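Local coordinates for protein uracil-DNA glycosylase (Epstein-Barr virus, PDB 6LYJ) that belongs to the uracil-DNA glycosylase superfamily and has an alpha/beta fold with helices packed around a four-stranded parallel sheet, at residues Leu28-Leu33 and Arg46-Val51; Asp36-Ser41 and Ala168-His173; Arg57-Ala62 and Ile151-Lys156; His173-Leu178 and Ala198-Ser203. All blocks are in the same frame, centred on the assembly; numbering follows the deposited sequence.

Contact 1 of 4, residues Leu28-Leu33 and Arg46-Val51; sequences LLLPDL and RKLAAV
Leu28 lies against Leu48 and Ala49 on one side of helix 42-59. The contact is apolar. Leu48 CD2 is the methyl that meets both Leu28 and Leu30: it sits 3.9 Å from Leu28 CB and 4.2 Å from Leu30 CD1. Leu28 CD2 also meets it, at 4.0 Å from Leu48 CD2. That same Leu28 methyl reaches over the helix backbone, 3.9 Å from Ala49 N, and touches Ala49 CB at 4.1 Å. The small alanine side chain is consistent with the leucine lying close to the helix. Leu48 meets Leu28 and Leu30 at a slant rather than lying side by side with them. Leu48 holds CG opposite its own nitrogen (chi1 173°), which carries its methyls out toward the 28-33 chain. The next shell fixes these groups from other sides. Phe170 of helix 167-181 packs on both Leu30 and Leu48, and Trp167 also touches Leu48. Leu30 further meets Leu38, while Leu28 rests on Leu35. Pro31 is the N-cap of helix 32-38, and Leu28 and Leu30 lie in the loop just before it. This N-terminal loop packs across helix 42-59, beside helix 167-181 of the alpha/beta glycosylase fold.

Contact 2 of 4, residues Asp36-Ser41 and Ala168-His173; sequences DFLQLS and AWFTDH
His173 NE2 and Leu38 O hold one water between them. The water donates to Leu38 O at 2.6 Å. It lies 2.8 Å from His173 NE2, at the ring edge and in the ring plane. This bridge links the carbonyl at the C-terminal end of helix 32-38 to a side chain of helix 167-181. Gln39, with positive phi (51°), is where the chain leaves that first helix. The turn brings Leu40 to the histidine as well. Leu40 CD2 approaches the ring obliquely, 3.8 Å from His173 CD2 and equally near NE2, and the two side chains run past each other in opposite directions. His173 points CG away from its own nitrogen (chi1 -177°), which carries the imidazole across to the 36-41 chain. Two helices of the alpha/beta glycosylase fold, far apart in sequence, are thus joined by a mixed polar and apolar patch. Leu38 against Phe170 is its purely apolar pair. They cross at about a right angle, with Leu38 CD1 4.1 Å from Phe170 CE1. Phe44 of helix 42-59 meets the His173 ring edge-to-face. Ser41 is the N-cap of that helix, its OG bonding to Phe44 N.

Contact 3 of 4, residues Arg57-Ala62 and Ile151-Lys156; sequences RLRTQA and ILTVQK
This is a small van der Waals contact between the C-terminal end of helix 42-59, with the residues after it, and the chain around strand 154-155. It buries 110 Å² over both sides. Ala62 and Gln155 make the closer half. Ala62 CB packs on the far part of the glutamine, 3.8 Å from Gln155 NE2 and also 3.8 Å from Gln155 CD, with Gln155 CG at 4.0 Å. The glutamine chain is stretched out, CG opposite the backbone nitrogen (chi1 -175°) and straight again at chi2, so that its amide reaches the alanine methyl. Gln155 belongs to strand 154-155, which pairs antiparallel with 64-65; Ala62 lies just before that partner strand. Val154 pairs with Tyr65 within the sheet, and Lys156 with Thr63 carries the pairing just past it. Gln155 N is bonded to Ser161 OG. The other half is Arg59 with Thr153, where Arg59 NH2 comes obliquely to 4.1 Å from Thr153 CG2. Arg59 NH2 bonds to Pro66 O, and across this contact it meets the threonine methyl. Thr153 OG1 has its own partners, Trp167 NE1 and His162 ND1. Val64 touches both Arg59 and Thr153 from strand 64-65.

Contact 4 of 4, residues His173-Leu178 and Ala198-Ser203; sequences HVISLL and ASLINS
Ile175, Leu200 and Ile201 supply the apolar part of this contact, and Ser176 the polar part. Ile175 CG2 is the central methyl. It lies 3.9 Å from Ile201 CG1 and 4.0 Å from Leu200 CB, so one branch of the isoleucine touches two consecutive residues of the 198-203 chain. A chi1 of -66° puts CG1 of Ile175 beside the backbone nitrogen and CG2 opposite it, on the side of Leu200 and Ile201. The Ile175 and Leu200 side chains cross at about a right angle; Ile175 and Ile201 meet at a slant. Leu200 also lies along Ser176, with Leu200 CD2 3.7 Å from Ser176 OG. The leucine thus spans two neighbouring residues of the helix, and their backbones come near here, Ser176 CA being 5.5 Å from Leu200 CA.

The polar link is a water. It donates to Leu200 O at 2.7 Å and lies 2.8 Å from Ser176 OG. The serine oxygen is also hydrogen-bonded to Asp172 O one helical turn back. This second bond probably helps fix the hydroxyl that meets the water. A direct bond joins the same two elements just beyond the helix segment, from Asn202 N to Ser179 OG.

Backbone bonds shape each side. Leu177 N bonds to His173 O in the helix, and Ile201 N to Ala198 O at 2.9 Å closes the short 3-10 turn.

Helix 167-181 here has the central parallel sheet beneath it. Ile175 packs on Leu148 of strand 145-149, and Ile201 on Phe187 and Leu189 of strand 186-190. Val174 and Leu178 meet Trp34 of helix 32-38.

Contacts 1, 2 and 4 gather round helix 167-181. Contacts 2 and 4 use it directly and share His173; contact 1 packs on its Trp167, Trp169 and Phe170. Contacts 1 and 2 also share helix 32-38 and touch, with Leu30 on Leu38. Contact 3 lies at the C-terminal end of helix 42-59, about 27 Å from contact 4 between centres, yet touches contact 2 through Leu152 on Phe170. All four mix buried and partly exposed residues. Contact 3 has one buried touching residue, the others two each. Contact 1 is purely apolar. Contacts 2 and 4 each add a bridging water between a side chain and a carbonyl. In contact 3 the polar groups of Arg59 and Thr153 bond outside the two segments.

Contact 1 of 4, residues Leu28-Leu33 and Arg46-Val51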
loop_
_atom_site.group_PDB
_atom_site.type_symbol
_atom_site.label_atom_id
_atom_site.label_comp_id
_atom_site.label_asym_id
_atom_site.label_seq_id
_atom_site.Cartn_x
_atom_site.Cartn_y
_atom_site.Cartn_z
ATOM N N LEU A 28 9.386 21.342 11.406
ATOM C CA LEU A 28 9.291 19.894 11.301
ATOM C C LEU A 28 8.014 19.435 10.607
ATOM O O LEU A 28 7.723 18.233 10.610
ATOM C CB LEU A 28 9.392 19.266 12.692
ATOM C CG LEU A 28 10.698 19.589 13.427
ATOM C CD1 LEU A 28 10.681 19.033 14.846
ATOM C CD2 LEU A 28 11.908 19.074 12.650
ATOM N N LEU A 29 7.235 20.369 10.050
ATOM C CA LEU A 29 6.067 20.078 9.219
ATOM C C LEU A 29 4.929 19.415 9.985
ATOM O O LEU A 29 3.823 19.276 9.453
ATOM C CB LEU A 29 6.456 19.203 8.025
ATOM C CG LEU A 29 7.490 19.786 7.065
ATOM C CD1 LEU A 29 7.891 18.741 6.032
ATOM C CD2 LEU A 29 6.947 21.040 6.395
ATOM N N LEU A 30 5.182 18.991 11.207
ATOM C CA LEU A 30 4.177 18.321 12.018
ATOM C C LEU A 30 3.328 19.335 12.779
ATOM O O LEU A 30 3.813 20.409 13.145
ATOM C CB LEU A 30 4.845 17.376 13.014
ATOM C CG LEU A 30 5.413 16.070 12.451
ATOM C CD1 LEU A 30 6.293 15.407 13.491
ATOM C CD2 LEU A 30 4.299 15.135 12.029
ATOM N N PRO A 31 2.063 19.008 13.038
ATOM C CA PRO A 31 1.234 19.875 13.881
ATOM C C PRO A 31 1.764 19.915 15.302
ATOM O O PRO A 31 2.447 18.998 15.768
ATOM C CB PRO A 31 -0.155 19.223 13.825
ATOM C CG PRO A 31 -0.083 18.227 12.703
ATOM C CD PRO A 31 1.338 17.799 12.618
ATOM N N ASP A 32 1.431 21.008 15.994
ATOM C CA ASP A 32 1.939 21.217 17.347
ATOM C C ASP A 32 1.528 20.082 18.282
ATOM O O ASP A 32 2.290 19.704 19.179
ATOM C CB ASP A 32 1.443 22.558 17.891
ATOM C CG ASP A 32 2.022 23.745 17.139
ATOM O OD1 ASP A 32 3.211 23.692 16.758
ATOM O OD2 ASP A 32 1.286 24.732 16.931
ATOM N N LEU A 33 0.319 19.542 18.105
ATOM C CA LEU A 33 -0.110 18.436 18.956
ATOM C C LEU A 33 0.788 17.219 18.768
ATOM O O LEU A 33 1.094 16.509 19.731
ATOM C CB LEU A 33 -1.565 18.083 18.657
ATOM C CG LEU A 33 -2.599 19.005 19.301
ATOM C CD1 LEU A 33 -3.963 18.736 18.703
ATOM C CD2 LEU A 33 -2.627 18.829 20.813
ATOM N N ARG A 46 16.776 17.135 14.989
ATOM C CA ARG A 46 17.729 17.440 13.927
ATOM C C ARG A 46 17.730 16.358 12.852
ATOM O O ARG A 46 17.853 16.662 11.662
ATOM C CB ARG A 46 19.127 17.621 14.518
ATOM C CG ARG A 46 19.300 18.943 15.245
ATOM C CD ARG A 46 20.611 19.006 16.013
ATOM N NE ARG A 46 21.777 18.872 15.146
ATOM C CZ ARG A 46 23.031 18.878 15.587
ATOM N NH1 ARG A 46 23.268 19.009 16.879
ATOM N NH2 ARG A 46 24.047 18.759 14.745
ATOM N N LYS A 47 17.579 15.093 13.249
ATOM C CA LYS A 47 17.522 14.004 12.273
ATOM C C LYS A 47 16.281 14.113 11.386
ATOM O O LYS A 47 16.358 13.931 10.159
ATOM C CB LYS A 47 17.566 12.659 13.002
ATOM C CG LYS A 47 18.903 12.377 13.677
ATOM C CD LYS A 47 18.793 11.307 14.760
ATOM C CE LYS A 47 18.535 9.937 14.165
ATOM N NZ LYS A 47 19.661 9.501 13.303
ATOM N N LEU A 48 15.127 14.420 11.985
ATOM C CA LEU A 48 13.929 14.652 11.183
ATOM C C LEU A 48 14.114 15.853 10.258
ATOM O O LEU A 48 13.747 15.803 9.074
ATOM C CB LEU A 48 12.716 14.840 12.093
ATOM C CG LEU A 48 11.419 15.249 11.393
ATOM C CD1 LEU A 48 11.023 14.221 10.343
ATOM C CD2 LEU A 48 10.304 15.443 12.414
ATOM N N ALA A 49 14.644 16.960 10.794
ATOM C CA ALA A 49 14.921 18.128 9.963
ATOM C C ALA A 49 15.838 17.777 8.800
ATOM O O ALA A 49 15.677 18.310 7.698
ATOM C CB ALA A 49 15.541 19.245 10.804
ATOM N N ALA A 50 16.782 16.857 9.019
ATOM C CA ALA A 50 17.706 16.467 7.961
ATOM C C ALA A 50 16.993 15.669 6.880
ATOM O O ALA A 50 17.289 15.824 5.691
ATOM C CB ALA A 50 18.867 15.665 8.548
ATOM N N VAL A 51 16.049 14.810 7.273
ATOM C CA VAL A 51 15.278 14.085 6.261
ATOM C C VAL A 51 14.442 15.063 5.439
ATOM O O VAL A 51 14.359 14.961 4.203
ATOM C CB VAL A 51 14.403 13.004 6.918
ATOM C CG1 VAL A 51 13.660 12.216 5.853
ATOM C CG2 VAL A 51 15.252 12.080 7.773
#

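Contact 2 of 4, residues Asp36-Ser41 and Ala168-His173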
loop_
_atom_site.group_PDB
_atom_site.type_symbol
_atom_site.label_atom_id
_atom_site.label_comp_id
_atom_site.label_asym_id
_atom_site.label_seq_id
_atom_site.Cartn_x
_atom_site.Cartn_y
_atom_site.Cartn_z
ATOM N N ASP A 36 4.090 17.917 20.582
ATOM C CA ASP A 36 3.871 17.638 21.999
ATOM C C ASP A 36 3.813 16.137 22.269
ATOM O O ASP A 36 4.350 15.657 23.275
ATOM C CB ASP A 36 2.585 18.315 22.480
ATOM C CG ASP A 36 2.645 19.828 22.380
ATOM O OD1 ASP A 36 3.767 20.379 22.335
ATOM O OD2 ASP A 36 1.572 20.469 22.354
ATOM N N PHE A 37 3.145 15.385 21.390
ATOM C CA PHE A 37 2.973 13.950 21.593
ATOM C C PHE A 37 4.292 13.194 21.485
ATOM O O PHE A 37 4.562 12.290 22.282
ATOM C CB PHE A 37 1.966 13.415 20.575
ATOM C CG PHE A 37 1.634 11.961 20.743
ATOM C CD1 PHE A 37 0.724 11.549 21.702
ATOM C CD2 PHE A 37 2.213 11.008 19.920
ATOM C CE1 PHE A 37 0.408 10.211 21.848
ATOM C CE2 PHE A 37 1.901 9.668 20.061
ATOM C CZ PHE A 37 0.997 9.271 21.025
ATOM N N LEU A 38 5.123 13.541 20.501
ATOM C CA LEU A 38 6.339 12.774 20.268
ATOM C C LEU A 38 7.445 13.124 21.254
ATOM O O LEU A 38 8.248 12.252 21.602
ATOM C CB LEU A 38 6.832 13.000 18.838
ATOM C CG LEU A 38 5.921 12.531 17.700
ATOM C CD1 LEU A 38 6.493 12.943 16.347
ATOM C CD2 LEU A 38 5.699 11.024 17.764
ATOM N N GLN A 39 7.479 14.367 21.736
ATOM C CA GLN A 39 8.520 14.828 22.655
ATOM C C GLN A 39 9.907 14.503 22.105
ATOM O O GLN A 39 10.747 13.904 22.779
ATOM C CB GLN A 39 8.330 14.231 24.052
ATOM C CG GLN A 39 7.006 14.576 24.711
ATOM C CD GLN A 39 6.908 16.042 25.083
ATOM O OE1 GLN A 39 7.897 16.664 25.473
ATOM N NE2 GLN A 39 5.711 16.605 24.963
ATOM N N LEU A 40 10.140 14.898 20.856
ATOM C CA LEU A 40 11.376 14.533 20.174
ATOM C C LEU A 40 12.570 15.189 20.851
ATOM O O LEU A 40 12.560 16.394 21.117
ATOM C CB LEU A 40 11.319 14.940 18.703
ATOM C CG LEU A 40 10.266 14.280 17.812
ATOM C CD1 LEU A 40 10.337 14.861 16.414
ATOM C CD2 LEU A 40 10.475 12.771 17.769
ATOM N N SER A 41 13.595 14.388 21.148
ATOM C CA SER A 41 14.834 14.939 21.671
ATOM C C SER A 41 15.434 15.907 20.651
ATOM O O SER A 41 15.083 15.870 19.467
ATOM C CB SER A 41 15.816 13.816 21.994
ATOM O OG SER A 41 16.221 13.141 20.818
ATOM N N ALA A 168 11.941 5.847 7.159
ATOM C CA ALA A 168 11.642 4.627 7.905
ATOM C C ALA A 168 12.017 4.763 9.377
ATOM O O ALA A 168 11.283 4.294 10.255
ATOM C CB ALA A 168 12.360 3.431 7.275
ATOM N N TRP A 169 13.146 5.412 9.670
ATOM C CA TRP A 169 13.490 5.703 11.061
ATOM C C TRP A 169 12.394 6.517 11.742
ATOM O O TRP A 169 11.969 6.199 12.863
ATOM C CB TRP A 169 14.828 6.446 11.120
ATOM C CG TRP A 169 15.003 7.239 12.374
ATOM C CD1 TRP A 169 15.441 6.779 13.581
ATOM C CD2 TRP A 169 14.714 8.630 12.553
ATOM N NE1 TRP A 169 15.451 7.802 14.500
ATOM C CE2 TRP A 169 15.007 8.947 13.893
ATOM C CE3 TRP A 169 14.238 9.639 11.708
ATOM C CZ2 TRP A 169 14.840 10.232 14.410
ATOM C CZ3 TRP A 169 14.069 10.913 12.225
ATOM C CH2 TRP A 169 14.374 11.197 13.561
ATOM N N PHE A 170 11.883 7.540 11.054
ATOM C CA PHE A 170 10.893 8.422 11.664
ATOM C C PHE A 170 9.581 7.687 11.906
ATOM O O PHE A 170 9.006 7.774 12.997
ATOM C CB PHE A 170 10.669 9.659 10.794
ATOM C CG PHE A 170 9.529 10.527 11.264
ATOM C CD1 PHE A 170 9.590 11.163 12.494
ATOM C CD2 PHE A 170 8.400 10.707 10.478
ATOM C CE1 PHE A 170 8.540 11.958 12.941
ATOM C CE2 PHE A 170 7.347 11.508 10.916
ATOM C CZ PHE A 170 7.421 12.132 12.147
ATOM N N THR A 171 9.079 6.971 10.894
ATOM C CA THR A 171 7.792 6.300 11.062
ATOM C C THR A 171 7.889 5.114 12.018
ATOM O O THR A 171 6.925 4.835 12.744
ATOM C CB THR A 171 7.220 5.874 9.704
ATOM O OG1 THR A 171 8.176 5.086 8.981
ATOM C CG2 THR A 171 6.844 7.101 8.882
ATOM N N ASP A 172 9.031 4.412 12.053
ATOM C CA ASP A 172 9.267 3.428 13.105
ATOM C C ASP A 172 9.127 4.064 14.482
ATOM O O ASP A 172 8.480 3.506 15.379
ATOM C CB ASP A 172 10.662 2.814 12.958
ATOM C CG ASP A 172 10.716 1.689 11.935
ATOM O OD1 ASP A 172 9.675 1.350 11.336
ATOM O OD2 ASP A 172 11.821 1.145 11.738
ATOM N N HIS A 173 9.762 5.224 14.675
ATOM C CA HIS A 173 9.690 5.879 15.975
ATOM C C HIS A 173 8.255 6.286 16.295
ATOM O O HIS A 173 7.802 6.145 17.439
ATOM C CB HIS A 173 10.630 7.086 16.001
ATOM C CG HIS A 173 10.692 7.786 17.325
ATOM N ND1 HIS A 173 11.324 7.245 18.425
ATOM C CD2 HIS A 173 10.230 8.996 17.716
ATOM C CE1 HIS A 173 11.231 8.086 19.440
ATOM N NE2 HIS A 173 10.574 9.157 19.035
HETATM O O HOH W 1 10.534 11.204 21.006
#

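Contact 3 of 4, residues Arg57-Ala62 and Ile151-Lys156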
loop_
_atom_site.group_PDB
_atom_site.type_symbol
_atom_site.label_atom_id
_atom_site.label_comp_id
_atom_site.label_asym_id
_atom_site.label_seq_id
_atom_site.Cartn_x
_atom_site.Cartn_y
_atom_site.Cartn_z
ATOM N N ARG A 57 15.931 19.058 -1.112
ATOM C CA ARG A 57 16.940 19.034 -2.169
ATOM C C ARG A 57 16.467 18.212 -3.359
ATOM O O ARG A 57 16.664 18.608 -4.516
ATOM C CB ARG A 57 18.266 18.476 -1.646
ATOM C CG ARG A 57 18.999 19.364 -0.654
ATOM C CD ARG A 57 20.415 18.853 -0.398
ATOM N NE ARG A 57 20.453 17.443 -0.013
ATOM C CZ ARG A 57 20.307 16.993 1.231
ATOM N NH1 ARG A 57 20.095 17.840 2.229
ATOM N NH2 ARG A 57 20.362 15.690 1.475
ATOM N N LEU A 58 15.852 17.057 -3.095
ATOM C CA LEU A 58 15.404 16.197 -4.186
ATOM C C LEU A 58 14.269 16.829 -4.987
ATOM O O LEU A 58 14.117 16.532 -6.177
ATOM C CB LEU A 58 14.976 14.836 -3.637
ATOM C CG LEU A 58 16.081 13.999 -2.986
ATOM C CD1 LEU A 58 15.488 12.849 -2.189
ATOM C CD2 LEU A 58 17.035 13.479 -4.050
ATOM N N ARG A 59 13.477 17.707 -4.366
ATOM C CA ARG A 59 12.322 18.280 -5.056
ATOM C C ARG A 59 12.712 19.216 -6.195
ATOM O O ARG A 59 11.930 19.392 -7.137
ATOM C CB ARG A 59 11.431 19.029 -4.066
ATOM C CG ARG A 59 10.317 18.192 -3.484
ATOM C CD ARG A 59 9.347 19.045 -2.689
ATOM N NE ARG A 59 8.767 18.280 -1.591
ATOM C CZ ARG A 59 7.732 17.460 -1.724
ATOM N NH1 ARG A 59 7.144 17.315 -2.905
ATOM N NH2 ARG A 59 7.273 16.799 -0.674
ATOM N N THR A 60 13.891 19.837 -6.131
ATOM C CA THR A 60 14.316 20.719 -7.212
ATOM C C THR A 60 14.862 19.958 -8.410
ATOM O O THR A 60 14.997 20.546 -9.489
ATOM C CB THR A 60 15.376 21.712 -6.725
ATOM O OG1 THR A 60 16.590 21.014 -6.424
ATOM C CG2 THR A 60 14.894 22.444 -5.481
ATOM N N GLN A 61 15.170 18.673 -8.250
ATOM C CA GLN A 61 15.686 17.860 -9.340
ATOM C C GLN A 61 14.625 17.006 -10.020
ATOM O O GLN A 61 14.836 16.582 -11.162
ATOM C CB GLN A 61 16.826 16.974 -8.827
ATOM C CG GLN A 61 17.947 17.783 -8.184
ATOM C CD GLN A 61 18.857 16.953 -7.303
ATOM O OE1 GLN A 61 18.560 15.799 -6.993
ATOM N NE2 GLN A 61 19.978 17.538 -6.893
ATOM N N ALA A 62 13.490 16.758 -9.369
ATOM C CA ALA A 62 12.488 15.859 -9.926
ATOM C C ALA A 62 11.163 16.094 -9.217
ATOM O O ALA A 62 11.097 16.754 -8.177
ATOM C CB ALA A 62 12.920 14.394 -9.799
ATOM N N ILE A 151 6.954 5.165 4.479
ATOM C CA ILE A 151 7.749 6.102 3.691
ATOM C C ILE A 151 6.828 7.229 3.248
ATOM O O ILE A 151 5.759 6.972 2.681
ATOM C CB ILE A 151 8.407 5.415 2.479
ATOM C CG1 ILE A 151 9.176 4.162 2.903
ATOM C CG2 ILE A 151 9.322 6.379 1.739
ATOM C CD1 ILE A 151 10.242 4.422 3.957
ATOM N N LEU A 152 7.224 8.474 3.513
ATOM C CA LEU A 152 6.286 9.584 3.387
ATOM C C LEU A 152 6.401 10.343 2.069
ATOM O O LEU A 152 5.524 11.161 1.774
ATOM C CB LEU A 152 6.455 10.565 4.559
ATOM C CG LEU A 152 6.056 10.006 5.929
ATOM C CD1 LEU A 152 6.274 11.026 7.040
ATOM C CD2 LEU A 152 4.616 9.520 5.918
ATOM N N THR A 153 7.441 10.096 1.272
ATOM C CA THR A 153 7.570 10.733 -0.031
ATOM C C THR A 153 7.993 9.695 -1.064
ATOM O O THR A 153 8.422 8.590 -0.724
ATOM C CB THR A 153 8.572 11.905 0.005
ATOM O OG1 THR A 153 9.826 11.451 0.527
ATOM C CG2 THR A 153 8.042 13.047 0.875
ATOM N N VAL A 154 7.850 10.058 -2.337
ATOM C CA VAL A 154 8.268 9.195 -3.437
ATOM C C VAL A 154 8.500 10.064 -4.669
ATOM O O VAL A 154 7.782 11.041 -4.899
ATOM C CB VAL A 154 7.226 8.080 -3.700
ATOM C CG1 VAL A 154 5.900 8.668 -4.185
ATOM C CG2 VAL A 154 7.770 7.050 -4.681
ATOM N N GLN A 155 9.512 9.708 -5.457
ATOM C CA GLN A 155 9.722 10.364 -6.741
ATOM C C GLN A 155 8.718 9.836 -7.761
ATOM O O GLN A 155 8.395 8.645 -7.774
ATOM C CB GLN A 155 11.153 10.147 -7.240
ATOM C CG GLN A 155 11.478 10.918 -8.519
ATOM C CD GLN A 155 12.878 10.650 -9.047
ATOM O OE1 GLN A 155 13.822 10.454 -8.280
ATOM N NE2 GLN A 155 13.018 10.650 -10.367
ATOM N N LYS A 156 8.203 10.742 -8.592
ATOM C CA LYS A 156 7.234 10.388 -9.624
ATOM C C LYS A 156 7.682 9.175 -10.431
ATOM O O LYS A 156 8.806 9.126 -10.935
ATOM C CB LYS A 156 7.018 11.582 -10.555
ATOM C CG LYS A 156 6.269 11.251 -11.835
ATOM C CD LYS A 156 6.195 12.464 -12.745
ATOM C CE LYS A 156 5.616 12.105 -14.105
ATOM N NZ LYS A 156 5.769 13.223 -15.078
#

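Contact 4 of 4, residues His173-Leu178 and Ala198-Ser203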
loop_
_atom_site.group_PDB
_atom_site.type_symbol
_atom_site.label_atom_id
_atom_site.label_comp_id
_atom_site.label_asym_id
_atom_site.label_seq_id
_atom_site.Cartn_x
_atom_site.Cartn_y
_atom_site.Cartn_z
ATOM N N HIS A 173 9.762 5.224 14.675
ATOM C CA HIS A 173 9.690 5.879 15.975
ATOM C C HIS A 173 8.255 6.286 16.295
ATOM O O HIS A 173 7.802 6.145 17.439
ATOM C CB HIS A 173 10.630 7.086 16.001
ATOM C CG HIS A 173 10.692 7.786 17.325
ATOM N ND1 HIS A 173 11.324 7.245 18.425
ATOM C CD2 HIS A 173 10.230 8.996 17.716
ATOM C CE1 HIS A 173 11.231 8.086 19.440
ATOM N NE2 HIS A 173 10.574 9.157 19.035
ATOM N N VAL A 174 7.527 6.790 15.293
ATOM C CA VAL A 174 6.120 7.143 15.477
ATOM C C VAL A 174 5.312 5.930 15.932
ATOM O O VAL A 174 4.487 6.022 16.848
ATOM C CB VAL A 174 5.539 7.745 14.185
ATOM C CG1 VAL A 174 4.020 7.820 14.273
ATOM C CG2 VAL A 174 6.123 9.128 13.935
ATOM N N ILE A 175 5.524 4.781 15.285
ATOM C CA ILE A 175 4.803 3.565 15.670
ATOM C C ILE A 175 5.127 3.194 17.113
ATOM O O ILE A 175 4.234 2.867 17.913
ATOM C CB ILE A 175 5.132 2.417 14.697
ATOM C CG1 ILE A 175 4.592 2.735 13.298
ATOM C CG2 ILE A 175 4.574 1.087 15.212
ATOM C CD1 ILE A 175 5.140 1.827 12.196
ATOM N N SER A 176 6.418 3.222 17.457
ATOM C CA SER A 176 6.843 2.886 18.812
ATOM C C SER A 176 6.180 3.800 19.832
ATOM O O SER A 176 5.697 3.345 20.876
ATOM C CB SER A 176 8.366 2.980 18.921
ATOM O OG SER A 176 9.000 1.989 18.129
ATOM N N LEU A 177 6.131 5.096 19.533
ATOM C CA LEU A 177 5.567 6.051 20.476
ATOM C C LEU A 177 4.055 5.906 20.569
ATOM O O LEU A 177 3.481 6.092 21.642
ATOM C CB LEU A 177 5.968 7.474 20.092
ATOM C CG LEU A 177 7.133 8.006 20.932
ATOM C CD1 LEU A 177 8.302 7.030 20.930
ATOM C CD2 LEU A 177 7.580 9.359 20.432
ATOM N N LEU A 178 3.388 5.586 19.461
ATOM C CA LEU A 178 1.954 5.312 19.534
ATOM C C LEU A 178 1.687 4.127 20.451
ATOM O O LEU A 178 0.791 4.172 21.301
ATOM C CB LEU A 178 1.392 5.050 18.136
ATOM C CG LEU A 178 1.295 6.245 17.183
ATOM C CD1 LEU A 178 1.105 5.755 15.766
ATOM C CD2 LEU A 178 0.148 7.168 17.591
ATOM N N ALA A 198 5.475 -5.313 13.519
ATOM C CA ALA A 198 4.785 -5.844 14.692
ATOM C C ALA A 198 5.672 -5.825 15.930
ATOM O O ALA A 198 5.194 -5.574 17.044
ATOM C CB ALA A 198 4.300 -7.267 14.408
ATOM N N SER A 199 6.969 -6.086 15.756
ATOM C CA SER A 199 7.894 -6.123 16.880
ATOM C C SER A 199 8.082 -4.762 17.539
ATOM O O SER A 199 8.686 -4.694 18.614
ATOM C CB SER A 199 9.243 -6.676 16.417
ATOM O OG SER A 199 9.820 -5.834 15.433
ATOM N N LEU A 200 7.594 -3.685 16.921
ATOM C CA LEU A 200 7.602 -2.368 17.542
ATOM C C LEU A 200 6.437 -2.151 18.498
ATOM O O LEU A 200 6.471 -1.195 19.279
ATOM C CB LEU A 200 7.568 -1.275 16.467
ATOM C CG LEU A 200 8.719 -1.219 15.462
ATOM C CD1 LEU A 200 8.457 -0.155 14.403
ATOM C CD2 LEU A 200 10.025 -0.940 16.180
ATOM N N ILE A 201 5.419 -3.008 18.465
ATOM C CA ILE A 201 4.145 -2.752 19.127
ATOM C C ILE A 201 4.004 -3.675 20.329
ATOM O O ILE A 201 4.321 -4.868 20.254
ATOM C CB ILE A 201 2.963 -2.944 18.157
ATOM C CG1 ILE A 201 3.131 -2.056 16.919
ATOM C CG2 ILE A 201 1.640 -2.652 18.861
ATOM C CD1 ILE A 201 2.338 -2.528 15.715
ATOM N N ASN A 202 3.536 -3.115 21.443
ATOM C CA ASN A 202 3.274 -3.877 22.661
ATOM C C ASN A 202 1.950 -4.611 22.478
ATOM O O ASN A 202 0.876 -4.045 22.696
ATOM C CB ASN A 202 3.248 -2.946 23.868
ATOM C CG ASN A 202 3.080 -3.684 25.188
ATOM O OD1 ASN A 202 2.638 -4.832 25.229
ATOM N ND2 ASN A 202 3.431 -3.016 26.277
ATOM N N SER A 203 2.017 -5.886 22.090
ATOM C CA SER A 203 0.811 -6.648 21.785
ATOM C C SER A 203 0.063 -7.120 23.026
ATOM O O SER A 203 -0.953 -7.811 22.887
ATOM C CB SER A 203 1.154 -7.854 20.903
ATOM O OG SER A 203 2.104 -8.698 21.532
HETATM O O HOH W 2 8.817 -0.017 20.054
#